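Putative antitoxin HigA3 (PDB 6LTZ) binds DNA as a dimer and bends it, and is the putative antitoxin of a type II toxin-antitoxin system whose toxin would be HigB3. Local coordinates at residues His39-Ile44 and Ser68-Gly73. Numbering follows the deposited sequence.
Sequences HRLAEI and SKLESG
Within 68-73, Leu70 is the first residue to meet the start of helix 41-47: methyl CD1 of Leu41 lies against the backbone there, 3.4 Å from Leu70 O and 4.2 Å from Leu70 CB. Leu75 and helix 80-89 also pack on both leucines, Leu83 on Leu41 and Thr82 on Leu70, so the apolar part of this contact belongs to the small helical core. One residue on, Glu71 brings the two backbones closest, its CA 5.1 Å from Leu41 CA. Its CG stands anti to its own carbonyl carbon (chi1 -65°), and from there the chain runs extended alongside the first turn of the other helix. CG rests 4.1 Å from Leu41 CB, and the carboxylate carbon CD is 4.0 Å from both CA and CB of Ala42. No hydrogen bond crosses between the segments; the carboxylate uses Ala42 as an apolar neighbour and finds its polar partners around it. OE1 takes a salt bridge from Arg45 NE and a hydrogen bond with Tyr86 OH, while OE2 is bonded by Gln53 NE2. The backbone O of Glu71 is brushed by Arg40 CG at 3.7 Å. Arg40 is the N-cap residue of helix 41-47, and its N donates to Glu43 OE1 at 3.2 Å. Residues 68-72 end the predicted helix-turn-helix motif (53-72) of this Cro/C1-type domain. Through Gln53 the buried acid links the motif's two helices, and through Arg45 and Tyr86 it joins them to flanking helices 41-47 and 80-89; the Arg45 salt bridge would be expected to favour its ionised form.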
ATOM      1  N   HIS A  39       9.663   9.455  -6.022  1.00 85.07           N
ATOM      2  CA  HIS A  39       8.405   9.782  -6.662  1.00 90.88           C
ATOM      3  C   HIS A  39       7.916   8.672  -7.597  1.00 87.58           C
ATOM      4  O   HIS A  39       6.712   8.485  -7.767  1.00 84.59           O
ATOM      5  CB  HIS A  39       8.567  11.110  -7.418  1.00 98.49           C
ATOM      6  CG  HIS A  39       7.301  11.639  -8.015  1.00104.62           C
ATOM      7  ND1 HIS A  39       6.048  11.224  -7.616  1.00103.53           N
ATOM      8  CD2 HIS A  39       7.097  12.567  -8.982  1.00103.13           C
ATOM      9  CE1 HIS A  39       5.127  11.866  -8.317  1.00 98.32           C
ATOM     10  NE2 HIS A  39       5.740  12.687  -9.149  1.00105.55           N
ATOM     11  N   ARG A  40       8.862   7.907  -8.140  1.00 80.94           N
ATOM     12  CA  ARG A  40       8.587   6.896  -9.160  1.00 73.59           C
ATOM     13  C   ARG A  40       9.075   5.480  -8.771  1.00 63.69           C
ATOM     14  O   ARG A  40      10.112   5.339  -8.122  1.00 57.37           O
ATOM     15  CB  ARG A  40       9.256   7.330 -10.469  1.00 71.20           C
ATOM     16  CG  ARG A  40       8.352   7.474 -11.664  1.00 74.34           C
ATOM     17  CD  ARG A  40       8.111   8.943 -12.034  1.00 86.17           C
ATOM     18  NE  ARG A  40       9.343   9.715 -12.194  1.00 97.40           N
ATOM     19  CZ  ARG A  40       9.377  11.034 -12.368  1.00 98.73           C
ATOM     20  NH1 ARG A  40       8.246  11.722 -12.416  1.00 92.53           N
ATOM     21  NH2 ARG A  40      10.537  11.667 -12.498  1.00 98.46           N
ATOM     22  N   LEU A  41       8.356   4.433  -9.176  1.00 54.97           N
ATOM     23  CA  LEU A  41       8.841   3.075  -8.922  1.00 47.14           C
ATOM     24  C   LEU A  41      10.137   2.824  -9.691  1.00 45.21           C
ATOM     25  O   LEU A  41      11.047   2.165  -9.193  1.00 43.89           O
ATOM     26  CB  LEU A  41       7.788   2.038  -9.302  1.00 47.19           C
ATOM     27  CG  LEU A  41       6.544   1.986  -8.412  1.00 45.14           C
ATOM     28  CD1 LEU A  41       5.529   0.996  -8.958  1.00 48.86           C
ATOM     29  CD2 LEU A  41       6.910   1.635  -6.980  1.00 46.87           C
ATOM     30  N   ALA A  42      10.214   3.367 -10.902  1.00 42.51           N
ATOM     31  CA  ALA A  42      11.383   3.198 -11.762  1.00 44.68           C
ATOM     32  C   ALA A  42      12.669   3.711 -11.111  1.00 42.54           C
ATOM     33  O   ALA A  42      13.722   3.085 -11.236  1.00 43.54           O
ATOM     34  CB  ALA A  42      11.153   3.893 -13.089  1.00 47.08           C
ATOM     35  N   GLU A  43      12.574   4.851 -10.427  1.00 48.54           N
ATOM     36  CA  GLU A  43      13.695   5.438  -9.688  1.00 44.42           C
ATOM     37  C   GLU A  43      14.311   4.428  -8.736  1.00 51.30           C
ATOM     38  O   GLU A  43      15.532   4.255  -8.672  1.00 40.30           O
ATOM     39  CB  GLU A  43      13.234   6.656  -8.886  1.00 59.41           C
ATOM     40  CG  GLU A  43      13.561   8.005  -9.491  1.00 76.16           C
ATOM     41  CD  GLU A  43      13.029   9.150  -8.645  1.00 82.69           C
ATOM     42  OE1 GLU A  43      11.797   9.229  -8.455  1.00 75.92           O
ATOM     43  OE2 GLU A  43      13.846   9.957  -8.153  1.00 84.32           O
ATOM     44  N   ILE A  44      13.424   3.785  -7.987  1.00 40.41           N
ATOM     45  CA  ILE A  44      13.769   2.749  -7.033  1.00 52.34           C
ATOM     46  C   ILE A  44      14.495   1.589  -7.711  1.00 49.09           C
ATOM     47  O   ILE A  44      15.574   1.188  -7.279  1.00 43.75           O
ATOM     48  CB  ILE A  44      12.496   2.241  -6.323  1.00 49.96           C
ATOM     49  CG1 ILE A  44      11.893   3.359  -5.471  1.00 63.54           C
ATOM     50  CG2 ILE A  44      12.783   1.032  -5.474  1.00 53.89           C
ATOM     51  CD1 ILE A  44      10.528   3.042  -4.913  1.00 58.82           C
ATOM     52  N   SER A  68       5.149  -1.731 -17.025  1.00 43.97           N
ATOM     53  CA  SER A  68       5.309  -0.415 -17.621  1.00 40.88           C
ATOM     54  C   SER A  68       4.278   0.549 -17.044  1.00 37.57           C
ATOM     55  O   SER A  68       4.611   1.668 -16.656  1.00 40.52           O
ATOM     56  CB  SER A  68       5.183  -0.495 -19.142  1.00 46.85           C
ATOM     57  OG  SER A  68       5.320   0.786 -19.729  1.00 60.88           O
ATOM     58  N   LYS A  69       3.028   0.103 -16.969  1.00 46.56           N
ATOM     59  CA  LYS A  69       1.972   0.935 -16.401  1.00 50.87           C
ATOM     60  C   LYS A  69       2.215   1.207 -14.922  1.00 42.99           C
ATOM     61  O   LYS A  69       1.871   2.273 -14.420  1.00 54.43           O
ATOM     62  CB  LYS A  69       0.602   0.287 -16.595  1.00 56.14           C
ATOM     63  CG  LYS A  69       0.270  -0.069 -18.037  1.00 69.37           C
ATOM     64  CD  LYS A  69      -1.013  -0.888 -18.136  1.00 77.79           C
ATOM     65  CE  LYS A  69      -1.373  -1.539 -16.803  1.00 82.10           C
ATOM     66  NZ  LYS A  69      -2.181  -2.779 -16.971  1.00 85.81           N
ATOM     67  N   LEU A  70       2.816   0.244 -14.230  1.00 41.70           N
ATOM     68  CA  LEU A  70       3.169   0.414 -12.825  1.00 39.39           C
ATOM     69  C   LEU A  70       4.156   1.555 -12.626  1.00 52.62           C
ATOM     70  O   LEU A  70       4.010   2.372 -11.716  1.00 47.97           O
ATOM     71  CB  LEU A  70       3.775  -0.875 -12.260  1.00 46.37           C
ATOM     72  CG  LEU A  70       2.860  -1.867 -11.552  1.00 44.05           C
ATOM     73  CD1 LEU A  70       3.694  -2.950 -10.881  1.00 38.49           C
ATOM     74  CD2 LEU A  70       2.003  -1.145 -10.537  1.00 41.48           C
ATOM     75  N   GLU A  71       5.172   1.600 -13.480  1.00 42.21           N
ATOM     76  CA  GLU A  71       6.260   2.548 -13.302  1.00 46.11           C
ATOM     77  C   GLU A  71       5.945   3.907 -13.909  1.00 42.20           C
ATOM     78  O   GLU A  71       6.567   4.907 -13.559  1.00 58.38           O
ATOM     79  CB  GLU A  71       7.550   1.992 -13.907  1.00 49.43           C
ATOM     80  CG  GLU A  71       8.056   0.743 -13.210  1.00 37.98           C
ATOM     81  CD  GLU A  71       9.422   0.310 -13.703  1.00 48.86           C
ATOM     82  OE1 GLU A  71      10.038  -0.565 -13.053  1.00 37.48           O
ATOM     83  OE2 GLU A  71       9.877   0.843 -14.739  1.00 45.63           O
ATOM     84  N   SER A  72       4.978   3.940 -14.819  1.00 43.95           N
ATOM     85  CA  SER A  72       4.641   5.180 -15.506  1.00 64.32           C
ATOM     86  C   SER A  72       3.352   5.779 -14.965  1.00 63.13           C
ATOM     87  O   SER A  72       3.313   6.942 -14.563  1.00 68.68           O
ATOM     88  CB  SER A  72       4.510   4.944 -17.014  1.00 51.52           C
ATOM     89  OG  SER A  72       3.361   4.170 -17.313  1.00 57.72           O
ATOM     90  N   GLY A  73       2.299   4.968 -14.952  1.00 50.92           N
ATOM     91  CA  GLY A  73       0.976   5.439 -14.600  1.00 66.27           C
ATOM     92  C   GLY A  73       0.797   5.809 -13.143  1.00 57.62           C
ATOM     93  O   GLY A  73       1.719   5.721 -12.334  1.00 63.17           O
TER